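Local atomic coordinates of serine-tRNA ligase (Naegleria fowleri, PDB entry 6BLJ), a protein that probably joins serine to its cognate tRNA in two steps through a seryl-adenylate, as a class II aminoacyl-tRNA synthetase that binds AMP in its catalytic core. Residues V222-A227 with P473-T478; A393-A398 with I455-Q460. All coordinates share one frame; numbering follows the deposited sequence.

Interaction 1: residues V222-A227 with P473-T478; sequences VRMNLA and PYMGGT
The guanidinium of Arg223 carries Met475 CE over one face, 3.7 Å above the plane and displaced toward the rim, while Met475 O and Thr478 OG1 lie at its edge, close to the plane. Both terminal nitrogens are used. Arg223 NH2 donates to Thr478 OG1 over 2.7 Å with an N-H...O angle of 171°, and Arg223 NH1 reaches Met475 O over 2.9 Å, less straight at 152° and from above the carbonyl plane. After an extended chi2 (-164°), the chain bends at chi3, which brings the guanidinium to the loop. Asp220, forming a salt bridge with NH2, further restrains it. Met475 O also accepts from Thr478 N and Thr478 OG1, so three donors grip one carbonyl. These bonds pin a type I' turn, Met475 to Thr478, whose central glycines both have positive phi; the turn lies in the C-terminal loop before strand 480-482 and is thereby held against helix 220-238. That helix leads into strand 242-245 and packs on the second subunit, Leu226 on its Ile233, consistent with motif 1, the long helix and strand at the dimer interface of class II synthetases. Beyond the polar end the contact becomes apolar. Met475 SD lies 3.7 Å from Met224 CB, the two side chains running obliquely past each other, and Met475 CG is 3.6 Å from Ala227 CB. That methyl also meets Tyr474 CB at 3.6 Å, whereas the tyrosine hydroxyl is hydrogen-bonded to Asp234 of the same chain. Water 1 lies 2.9 Å from Arg223 O and can bridge it to Tyr474 O.

Interaction 2: residues A393-A398 with I455-Q460; sequences AWFPGA and IVENYQ
Gly397 and Glu457 bring the two backbones nearest, with 6.2 Å between their CA atoms, where a type I turn from Phe395 to Ala398 faces the last turn of helix 448-458. Glu457 reaches across with its chain extended beyond CG (chi2 -167°), and its OE1 accepts from Gly397 N at 2.9 Å; the donor stands well above the carboxylate plane, 60° out of it. The same oxygen lies near the plane of the Phe395 ring, at its edge, with ring and carboxylate nearly perpendicular. The other oxygen, OE2, is bound by His191 N, so each oxygen of this buried carboxylate accepts from a backbone amide, which would probably stabilise its charge. Asn458 makes the second bond: ND2 donates to Trp394 O over 2.9 Å, nearly straight at 173°, and also to Cys454 O one helical turn earlier. This leaves Asn458 OD1 at the edge of the indole, 3.3 Å from Trp394 CD1, while Trp394 NE1 is held by Arg177 O. The Pro396 ring touches both polar side chains, its CD 3.6 Å from Glu457 OE1 and 3.6 Å from Asn458 OD1. One bond to the turn and one to the last strand residue tie the end of strand 387-394, in the largely antiparallel sheet of the class II core, to helix 448-458, which follows strand 436-447 and carries the AMP-pocket residue Arg450, consistent with class II motif 3.

In the fold
Both interactions are partly buried and secure a turn against a helix, but they differ in chemistry. In interaction 1 the helix supplies an arginine, its polar grip lying beside a methionine-lined apolar patch; in interaction 2 it supplies an acid and an amide, which bind backbone groups of the strand end and the turn after it, and the apolar share is smaller. Their centres are about 19 Å apart, and Met224 of interaction 1 packs on Ile455 of interaction 2, making helix 448-458 the element that connects them. Interaction 1 borders the second subunit, whereas no other chain of the assembly touches 393-398 or 455-460. In interaction 2 the Phe395 side chain is about 8 Å from the bound AMP.

Interaction 1: residues V222-A227 with P473-T478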
loop_
_atom_site.group_PDB
_atom_site.type_symbol
_atom_site.label_atom_id
_atom_site.label_comp_id
_atom_site.label_asym_id
_atom_site.label_seq_id
_atom_site.Cartn_x
_atom_site.Cartn_y
_atom_site.Cartn_z
ATOM N N VAL A 222 25.192 17.244 13.594
ATOM C CA VAL A 222 25.665 15.976 13.031
ATOM C C VAL A 222 26.682 15.327 13.971
ATOM O O VAL A 222 26.623 14.119 14.254
ATOM C CB VAL A 222 26.270 16.200 11.633
ATOM C CG1 VAL A 222 26.868 14.897 11.081
ATOM C CG2 VAL A 222 25.229 16.777 10.664
ATOM N N ARG A 223 27.651 16.111 14.445
ATOM C CA ARG A 223 28.659 15.539 15.342
ATOM C C ARG A 223 28.020 15.043 16.637
ATOM O O ARG A 223 28.427 14.015 17.184
ATOM C CB ARG A 223 29.777 16.547 15.631
ATOM C CG ARG A 223 30.573 16.943 14.392
ATOM C CD ARG A 223 31.884 17.628 14.753
ATOM N NE ARG A 223 31.674 18.831 15.553
ATOM C CZ ARG A 223 32.126 19.007 16.792
ATOM N NH1 ARG A 223 32.847 18.060 17.395
ATOM N NH2 ARG A 223 31.869 20.145 17.429
ATOM N N MET A 224 26.989 15.739 17.125
ATOM C CA MET A 224 26.287 15.246 18.310
ATOM C C MET A 224 25.469 13.991 18.001
ATOM O O MET A 224 25.285 13.136 18.876
ATOM C CB MET A 224 25.386 16.334 18.891
ATOM C CG MET A 224 24.847 15.964 20.266
ATOM S SD MET A 224 23.890 17.257 21.083
ATOM C CE MET A 224 25.177 18.378 21.579
ATOM N N ASN A 225 24.931 13.893 16.791
ATOM C CA ASN A 225 24.211 12.690 16.385
ATOM C C ASN A 225 25.119 11.480 16.486
ATOM O O ASN A 225 24.749 10.449 17.068
ATOM C CB ASN A 225 23.690 12.851 14.948
ATOM C CG ASN A 225 22.449 11.999 14.655
ATOM O OD1 ASN A 225 21.671 11.687 15.548
ATOM N ND2 ASN A 225 22.276 11.615 13.396
ATOM N N LEU A 226 26.331 11.603 15.935
ATOM C CA LEU A 226 27.315 10.534 16.042
ATOM C C LEU A 226 27.730 10.292 17.481
ATOM O O LEU A 226 27.924 9.142 17.882
ATOM C CB LEU A 226 28.555 10.849 15.211
ATOM C CG LEU A 226 28.630 10.317 13.793
ATOM C CD1 LEU A 226 30.021 10.577 13.287
ATOM C CD2 LEU A 226 28.364 8.822 13.831
ATOM N N ALA A 227 27.938 11.365 18.254
ATOM C CA ALA A 227 28.363 11.192 19.639
ATOM C C ALA A 227 27.356 10.340 20.412
ATOM O O ALA A 227 27.745 9.457 21.185
ATOM C CB ALA A 227 28.565 12.560 20.301
ATOM N N PRO A 473 33.365 14.489 25.508
ATOM C CA PRO A 473 34.512 13.759 24.934
ATOM C C PRO A 473 34.217 13.108 23.597
ATOM O O PRO A 473 35.133 12.944 22.782
ATOM C CB PRO A 473 34.841 12.709 26.009
ATOM C CG PRO A 473 34.258 13.242 27.260
ATOM C CD PRO A 473 33.030 13.997 26.859
ATOM N N TYR A 474 32.970 12.733 23.334
ATOM C CA TYR A 474 32.611 12.122 22.064
ATOM C C TYR A 474 32.483 13.136 20.937
ATOM O O TYR A 474 32.230 12.744 19.792
ATOM C CB TYR A 474 31.300 11.349 22.216
ATOM C CG TYR A 474 31.404 10.109 23.079
ATOM C CD1 TYR A 474 31.774 8.895 22.528
ATOM C CD2 TYR A 474 31.128 10.156 24.443
ATOM C CE1 TYR A 474 31.869 7.754 23.311
ATOM C CE2 TYR A 474 31.215 9.017 25.230
ATOM C CZ TYR A 474 31.582 7.817 24.650
ATOM O OH TYR A 474 31.683 6.670 25.403
ATOM N N MET A 475 32.643 14.422 21.242
ATOM C CA MET A 475 32.574 15.501 20.267
ATOM C C MET A 475 33.847 16.336 20.268
ATOM O O MET A 475 33.797 17.544 20.043
ATOM C CB MET A 475 31.363 16.387 20.542
ATOM C CG MET A 475 30.083 15.858 19.973
ATOM S SD MET A 475 28.754 16.971 20.391
ATOM C CE MET A 475 29.082 18.352 19.298
ATOM N N GLY A 476 34.985 15.708 20.550
ATOM C CA GLY A 476 36.251 16.421 20.558
ATOM C C GLY A 476 36.326 17.547 21.561
ATOM O O GLY A 476 37.078 18.504 21.352
ATOM N N GLY A 477 35.565 17.465 22.648
ATOM C CA GLY A 477 35.625 18.468 23.690
ATOM C C GLY A 477 34.697 19.660 23.525
ATOM O O GLY A 477 34.731 20.561 24.372
ATOM N N THR A 478 33.886 19.711 22.463
ATOM C CA THR A 478 32.979 20.843 22.278
ATOM C C THR A 478 32.029 20.961 23.466
ATOM O O THR A 478 31.340 20.001 23.821
ATOM C CB THR A 478 32.167 20.687 20.987
ATOM O OG1 THR A 478 33.041 20.552 19.860
ATOM C CG2 THR A 478 31.278 21.909 20.775
HETATM O O HOH W 1 31.198 13.270 17.174
#

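Interaction 2: residues A393-A398 with I455-Q460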
loop_
_atom_site.group_PDB
_atom_site.type_symbol
_atom_site.label_atom_id
_atom_site.label_comp_id
_atom_site.label_asym_id
_atom_site.label_seq_id
_atom_site.Cartn_x
_atom_site.Cartn_y
_atom_site.Cartn_z
ATOM N N ALA A 393 10.148 11.589 28.055
ATOM C CA ALA A 393 11.057 12.638 28.488
ATOM C C ALA A 393 10.371 13.998 28.475
ATOM O O ALA A 393 9.378 14.218 27.779
ATOM C CB ALA A 393 12.301 12.684 27.602
ATOM N N TRP A 394 10.938 14.909 29.262
ATOM C CA TRP A 394 10.468 16.284 29.393
ATOM C C TRP A 394 10.915 17.140 28.208
ATOM O O TRP A 394 12.109 17.213 27.897
ATOM C CB TRP A 394 11.028 16.848 30.706
ATOM C CG TRP A 394 10.738 18.269 31.038
ATOM C CD1 TRP A 394 11.641 19.305 31.077
ATOM C CD2 TRP A 394 9.474 18.824 31.423
ATOM N NE1 TRP A 394 11.008 20.470 31.455
ATOM C CE2 TRP A 394 9.678 20.203 31.666
ATOM C CE3 TRP A 394 8.185 18.295 31.574
ATOM C CZ2 TRP A 394 8.644 21.053 32.066
ATOM C CZ3 TRP A 394 7.157 19.144 31.966
ATOM C CH2 TRP A 394 7.397 20.511 32.209
ATOM N N PHE A 395 9.960 17.821 27.572
ATOM C CA PHE A 395 10.218 18.754 26.478
ATOM C C PHE A 395 9.758 20.145 26.908
ATOM O O PHE A 395 8.583 20.500 26.725
ATOM C CB PHE A 395 9.502 18.318 25.192
ATOM C CG PHE A 395 10.163 17.167 24.472
ATOM C CD1 PHE A 395 9.967 15.859 24.892
ATOM C CD2 PHE A 395 10.976 17.395 23.366
ATOM C CE1 PHE A 395 10.564 14.804 24.224
ATOM C CE2 PHE A 395 11.578 16.338 22.684
ATOM C CZ PHE A 395 11.370 15.038 23.116
ATOM N N PRO A 396 10.642 20.963 27.500
ATOM C CA PRO A 396 10.193 22.257 28.065
ATOM C C PRO A 396 9.718 23.265 27.025
ATOM O O PRO A 396 9.094 24.272 27.398
ATOM C CB PRO A 396 11.440 22.784 28.805
ATOM C CG PRO A 396 12.611 22.114 28.110
ATOM C CD PRO A 396 12.091 20.734 27.681
ATOM N N GLY A 397 10.008 23.053 25.751
ATOM C CA GLY A 397 9.478 23.919 24.726
ATOM C C GLY A 397 8.165 23.470 24.122
ATOM O O GLY A 397 7.669 24.139 23.212
ATOM N N ALA A 398 7.583 22.358 24.576
ATOM C CA ALA A 398 6.374 21.856 23.927
ATOM C C ALA A 398 5.187 22.773 24.159
ATOM O O ALA A 398 5.142 23.552 25.118
ATOM C CB ALA A 398 6.008 20.466 24.446
ATOM N N ILE A 455 17.439 16.967 23.881
ATOM C CA ILE A 455 18.654 17.578 24.415
ATOM C C ILE A 455 18.655 19.078 24.161
ATOM O O ILE A 455 18.900 19.874 25.071
ATOM C CB ILE A 455 19.904 16.912 23.818
ATOM C CG1 ILE A 455 20.078 15.496 24.377
ATOM C CG2 ILE A 455 21.160 17.780 24.073
ATOM C CD1 ILE A 455 21.222 14.723 23.721
ATOM N N VAL A 456 18.373 19.495 22.919
ATOM C CA VAL A 456 18.550 20.917 22.632
ATOM C C VAL A 456 17.542 21.755 23.417
ATOM O O VAL A 456 17.855 22.886 23.810
ATOM C CB VAL A 456 18.497 21.200 21.109
ATOM C CG1 VAL A 456 19.599 20.405 20.357
ATOM C CG2 VAL A 456 17.113 20.960 20.516
ATOM N N GLU A 457 16.337 21.220 23.690
ATOM C CA GLU A 457 15.372 21.964 24.503
ATOM C C GLU A 457 15.798 22.047 25.965
ATOM O O GLU A 457 15.650 23.096 26.601
ATOM C CB GLU A 457 13.979 21.344 24.407
ATOM C CG GLU A 457 13.282 21.612 23.063
ATOM C CD GLU A 457 11.796 21.272 23.094
ATOM O OE1 GLU A 457 11.240 20.995 24.189
ATOM O OE2 GLU A 457 11.187 21.264 22.009
ATOM N N ASN A 458 16.325 20.960 26.522
ATOM C CA ASN A 458 16.670 20.993 27.939
ATOM C C ASN A 458 17.980 21.718 28.220
ATOM O O ASN A 458 18.161 22.208 29.341
ATOM C CB ASN A 458 16.733 19.572 28.491
ATOM C CG ASN A 458 15.356 19.010 28.756
ATOM O OD1 ASN A 458 14.712 19.356 29.746
ATOM N ND2 ASN A 458 14.868 18.182 27.834
ATOM N N TYR A 459 18.874 21.820 27.232
ATOM C CA TYR A 459 20.191 22.435 27.415
ATOM C C TYR A 459 20.305 23.795 26.729
ATOM O O TYR A 459 21.414 24.334 26.616
ATOM C CB TYR A 459 21.288 21.484 26.903
ATOM C CG TYR A 459 21.568 20.357 27.876
ATOM C CD1 TYR A 459 22.587 20.461 28.821
ATOM C CD2 TYR A 459 20.783 19.194 27.880
ATOM C CE1 TYR A 459 22.845 19.428 29.744
ATOM C CE2 TYR A 459 21.027 18.160 28.811
ATOM C CZ TYR A 459 22.062 18.291 29.737
ATOM O OH TYR A 459 22.325 17.294 30.654
ATOM N N GLN A 460 19.190 24.366 26.276
ATOM C CA GLN A 460 19.226 25.655 25.603
ATOM C C GLN A 460 19.574 26.770 26.585
ATOM O O GLN A 460 19.323 26.673 27.788
ATOM C CB GLN A 460 17.876 25.943 24.937
ATOM C CG GLN A 460 16.734 26.175 25.923
ATOM C CD GLN A 460 15.396 26.418 25.234
ATOM O OE1 GLN A 460 15.181 27.462 24.602
ATOM N NE2 GLN A 460 14.502 25.436 25.321
#